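PDB 1O63: ATP phosphoribosyltransferase from Thermotoga maritima, which probably catalyses the first step of histidine biosynthesis, condensing ATP with 5-phosphoribose 1-diphosphate to give phosphoribosyl-ATP and diphosphate. Local coordinates for residues K15-F27 against F191-S203. Sequence-based numbering, arbitrary orientation.
Sequences KVMTYLKKTGVIF and FLEKLQEVIEHDS
Y19 lies against I199 where the N-terminal helix 13-23 packs on the C-terminal helix 185-204 in the periplasmic-binding-protein-like fold of this short-form HisG. The two helix segments cross at 117°, their axes 9.1 Å apart at closest approach, and strands 4-8, 61-65 and 81-94 supply further side-chain contacts around them.

The apolar packing centres on a CH-pi contact: I199 CG1 stands over one face of the Y19 ring, 3.5 Å from its centroid, while K15 O lies over the opposite face. With Y19 CG anti to its own carbonyl carbon (chi1 -58°), the ring turns its face to the CG1-CD1 arm of I199. T23 is a knob in a hole formed by F191, K194, L195 and V198, a place suited to a small branched residue. Its CG2 methyl packs 3.6 Å from L195 CD1. V198 CG1 presses tightly on K22 CB, 3.5 Å away. Nearby, L20 CD2 meets the edge of the F191 ring at CZ, in the ring plane.

At the helix end, T23 OG1 donates back to L20 O, which uses the hydroxyl's proton within its own helix, and G24 adopts positive phi in a Schellman motif.

Toward the C-terminal end of segment 191-203, polar groups gather around D202. A water in the plane of the tyrosine ring lies 2.9 Å from Y19 OH and donates a hydrogen bond of 2.7 Å to D202 OD2. A leucine in place of Y19 would probably deprive I199 of its aromatic face and the bridging water of its phenol partner. A lysine suits position 22 because its aliphatic stem lies on V198 while its extended chain carries the charge to D202: NZ forms a 2.7 Å salt bridge with D202 OD1, meeting it on the anti side, 22° out of the carboxylate plane.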
# COMPACT_ATOMS: atom_id res chain seq x y z
N LYS A 15 16.07 11.85 -5.12
CA LYS A 15 17.40 11.83 -4.49
C LYS A 15 18.24 10.71 -5.10
O LYS A 15 19.36 10.87 -5.55
CB LYS A 15 17.25 11.61 -2.99
CG LYS A 15 16.65 12.74 -2.19
CD LYS A 15 17.66 13.82 -1.84
CE LYS A 15 17.17 14.67 -0.66
NZ LYS A 15 18.22 15.66 -0.24
N VAL A 16 17.65 9.50 -5.18
CA VAL A 16 18.40 8.37 -5.74
C VAL A 16 18.73 8.54 -7.20
O VAL A 16 19.87 8.28 -7.64
CB VAL A 16 17.63 7.05 -5.51
CG1 VAL A 16 18.35 5.93 -6.26
CG2 VAL A 16 17.56 6.77 -4.02
N MSE A 17 17.74 8.92 -8.03
CA MSE A 17 18.02 9.12 -9.46
C MSE A 17 19.04 10.23 -9.65
O MSE A 17 19.90 10.14 -10.51
CB MSE A 17 16.73 9.37 -10.23
CG MSE A 17 15.76 8.16 -10.03
SE MSE A 17 16.53 6.63 -10.95
CE MSE A 17 16.41 7.36 -12.73
N THR A 18 18.99 11.27 -8.82
CA THR A 18 20.04 12.32 -8.92
C THR A 18 21.40 11.78 -8.57
O THR A 18 22.41 12.10 -9.25
CB THR A 18 19.64 13.53 -8.07
OG1 THR A 18 18.55 14.18 -8.78
CG2 THR A 18 20.76 14.53 -7.88
N TYR A 19 21.52 10.88 -7.59
CA TYR A 19 22.82 10.28 -7.28
C TYR A 19 23.38 9.55 -8.51
O TYR A 19 24.56 9.70 -8.84
CB TYR A 19 22.83 9.31 -6.12
CG TYR A 19 22.36 9.76 -4.77
CD1 TYR A 19 22.71 10.98 -4.22
CD2 TYR A 19 21.54 8.92 -4.00
CE1 TYR A 19 22.25 11.39 -2.98
CE2 TYR A 19 21.10 9.32 -2.76
CZ TYR A 19 21.45 10.53 -2.25
OH TYR A 19 20.98 10.89 -1.00
N LEU A 20 22.56 8.70 -9.11
CA LEU A 20 23.02 7.94 -10.28
C LEU A 20 23.41 8.88 -11.41
O LEU A 20 24.34 8.59 -12.17
CB LEU A 20 21.87 7.03 -10.76
CG LEU A 20 21.31 6.05 -9.74
CD1 LEU A 20 20.32 5.11 -10.43
CD2 LEU A 20 22.44 5.25 -9.09
N LYS A 21 22.60 9.92 -11.61
CA LYS A 21 22.91 10.93 -12.63
C LYS A 21 24.29 11.50 -12.39
O LYS A 21 25.14 11.45 -13.29
CB LYS A 21 21.83 12.02 -12.64
CG LYS A 21 22.01 13.06 -13.75
CD LYS A 21 21.17 14.31 -13.50
CE LYS A 21 21.42 15.34 -14.60
NZ LYS A 21 20.77 16.65 -14.30
N LYS A 22 24.65 11.81 -11.13
CA LYS A 22 25.99 12.33 -10.87
C LYS A 22 27.10 11.30 -10.89
O LYS A 22 28.28 11.70 -10.93
CB LYS A 22 26.05 13.12 -9.56
CG LYS A 22 24.96 14.21 -9.50
CD LYS A 22 25.05 14.89 -8.15
CE LYS A 22 24.18 16.13 -8.04
NZ LYS A 22 24.22 16.64 -6.63
N THR A 23 26.82 10.00 -10.83
CA THR A 23 27.85 9.00 -10.95
C THR A 23 28.23 8.75 -12.41
O THR A 23 29.30 8.19 -12.68
CB THR A 23 27.52 7.64 -10.30
OG1 THR A 23 26.56 6.96 -11.13
CG2 THR A 23 26.96 7.84 -8.90
N GLY A 24 27.44 9.26 -13.34
CA GLY A 24 27.69 9.13 -14.76
C GLY A 24 26.66 8.31 -15.51
O GLY A 24 26.72 8.19 -16.74
N VAL A 25 25.61 7.81 -14.82
CA VAL A 25 24.62 7.00 -15.53
C VAL A 25 23.80 7.82 -16.51
O VAL A 25 23.25 8.86 -16.18
CB VAL A 25 23.68 6.27 -14.57
CG1 VAL A 25 22.72 5.38 -15.36
CG2 VAL A 25 24.42 5.46 -13.53
N ILE A 26 23.70 7.32 -17.75
CA ILE A 26 22.90 7.99 -18.78
C ILE A 26 21.88 6.98 -19.31
O ILE A 26 22.27 5.87 -19.68
CB ILE A 26 23.78 8.47 -19.95
CG1 ILE A 26 24.64 9.66 -19.55
CG2 ILE A 26 22.90 8.82 -21.16
CD1 ILE A 26 25.75 10.02 -20.49
N PHE A 27 20.60 7.32 -19.33
CA PHE A 27 19.62 6.36 -19.83
C PHE A 27 19.31 6.58 -21.30
O PHE A 27 19.04 7.70 -21.72
CB PHE A 27 18.33 6.43 -19.01
CG PHE A 27 18.53 6.09 -17.55
CD1 PHE A 27 18.89 4.82 -17.18
CD2 PHE A 27 18.39 7.07 -16.58
CE1 PHE A 27 19.10 4.49 -15.85
CE2 PHE A 27 18.61 6.75 -15.25
CZ PHE A 27 18.96 5.47 -14.88
N PHE A 191 31.39 0.23 -8.56
CA PHE A 191 30.23 1.13 -8.67
C PHE A 191 29.94 1.74 -7.30
O PHE A 191 29.73 2.96 -7.18
CB PHE A 191 29.02 0.37 -9.22
CG PHE A 191 27.75 1.19 -9.19
CD1 PHE A 191 27.49 2.12 -10.17
CD2 PHE A 191 26.84 1.04 -8.16
CE1 PHE A 191 26.34 2.89 -10.14
CE2 PHE A 191 25.68 1.79 -8.12
CZ PHE A 191 25.44 2.71 -9.11
N LEU A 192 30.00 0.95 -6.23
CA LEU A 192 29.73 1.47 -4.88
C LEU A 192 30.74 2.53 -4.45
O LEU A 192 30.40 3.44 -3.69
CB LEU A 192 29.68 0.33 -3.86
CG LEU A 192 28.54 -0.69 -4.06
CD1 LEU A 192 28.61 -1.81 -3.04
CD2 LEU A 192 27.20 0.03 -4.01
N GLU A 193 31.98 2.43 -4.92
CA GLU A 193 32.99 3.44 -4.63
C GLU A 193 32.62 4.78 -5.28
O GLU A 193 32.66 5.80 -4.59
CB GLU A 193 34.37 3.05 -5.14
CG GLU A 193 35.04 1.90 -4.43
CD GLU A 193 36.51 1.77 -4.79
OE1 GLU A 193 37.19 2.82 -4.90
OE2 GLU A 193 36.99 0.63 -4.97
N LYS A 194 32.34 4.78 -6.57
CA LYS A 194 31.92 6.00 -7.25
C LYS A 194 30.67 6.61 -6.61
O LYS A 194 30.58 7.82 -6.43
CB LYS A 194 31.62 5.73 -8.72
CG LYS A 194 32.80 5.25 -9.54
CD LYS A 194 32.41 5.08 -11.00
CE LYS A 194 31.98 6.40 -11.61
NZ LYS A 194 32.32 6.49 -13.06
N LEU A 195 29.70 5.76 -6.28
CA LEU A 195 28.44 6.23 -5.70
C LEU A 195 28.62 6.85 -4.33
O LEU A 195 28.10 7.94 -4.07
CB LEU A 195 27.45 5.07 -5.66
CG LEU A 195 26.04 5.35 -5.16
CD1 LEU A 195 25.31 6.27 -6.13
CD2 LEU A 195 25.28 4.02 -4.99
N GLN A 196 29.42 6.24 -3.44
CA GLN A 196 29.66 6.85 -2.12
C GLN A 196 30.32 8.22 -2.25
O GLN A 196 29.98 9.16 -1.52
CB GLN A 196 30.45 5.93 -1.22
CG GLN A 196 30.55 6.34 0.25
CD GLN A 196 31.26 5.31 1.09
OE1 GLN A 196 31.82 4.35 0.55
NE2 GLN A 196 31.28 5.46 2.41
N GLU A 197 31.30 8.36 -3.15
CA GLU A 197 31.93 9.66 -3.40
C GLU A 197 30.86 10.72 -3.74
O GLU A 197 30.82 11.79 -3.17
CB GLU A 197 32.86 9.59 -4.62
CG GLU A 197 34.29 9.30 -4.36
CD GLU A 197 35.21 9.46 -5.56
OE1 GLU A 197 36.44 9.58 -5.34
OE2 GLU A 197 34.75 9.44 -6.72
N VAL A 198 30.05 10.39 -4.72
CA VAL A 198 28.99 11.30 -5.19
C VAL A 198 28.01 11.60 -4.07
O VAL A 198 27.71 12.75 -3.73
CB VAL A 198 28.27 10.64 -6.39
CG1 VAL A 198 26.95 11.30 -6.71
CG2 VAL A 198 29.19 10.62 -7.61
N ILE A 199 27.53 10.53 -3.43
CA ILE A 199 26.52 10.68 -2.37
C ILE A 199 27.01 11.49 -1.21
O ILE A 199 26.30 12.32 -0.62
CB ILE A 199 26.03 9.29 -1.92
CG1 ILE A 199 25.11 8.72 -3.02
CG2 ILE A 199 25.31 9.39 -0.59
CD1 ILE A 199 24.69 7.28 -2.78
N GLU A 200 28.25 11.26 -0.79
CA GLU A 200 28.84 12.03 0.31
C GLU A 200 28.84 13.51 -0.01
O GLU A 200 28.40 14.34 0.80
CB GLU A 200 30.29 11.53 0.52
CG GLU A 200 30.77 11.75 1.94
CD GLU A 200 31.46 10.51 2.50
OE1 GLU A 200 32.61 10.25 2.09
OE2 GLU A 200 30.84 9.80 3.31
N HIS A 201 29.34 13.86 -1.21
CA HIS A 201 29.40 15.26 -1.59
C HIS A 201 28.00 15.87 -1.64
O HIS A 201 27.78 16.96 -1.11
CB HIS A 201 30.11 15.45 -2.94
CG HIS A 201 30.30 16.90 -3.27
ND1 HIS A 201 31.22 17.69 -2.59
CD2 HIS A 201 29.67 17.71 -4.14
CE1 HIS A 201 31.15 18.93 -3.06
NE2 HIS A 201 30.22 18.97 -3.99
N ASP A 202 27.03 15.14 -2.19
CA ASP A 202 25.68 15.65 -2.31
C ASP A 202 25.02 15.89 -0.96
O ASP A 202 24.38 16.92 -0.77
CB ASP A 202 24.78 14.72 -3.14
CG ASP A 202 23.38 15.28 -3.29
OD1 ASP A 202 23.19 16.15 -4.17
OD2 ASP A 202 22.47 14.89 -2.52
N SER A 203 25.03 14.87 -0.10
CA SER A 203 24.36 14.96 1.19
C SER A 203 25.00 15.98 2.11
O SER A 203 24.31 16.75 2.79
CB SER A 203 24.32 13.58 1.85
OG SER A 203 25.56 13.27 2.44
O HOH W 1 21.75 13.57 -0.23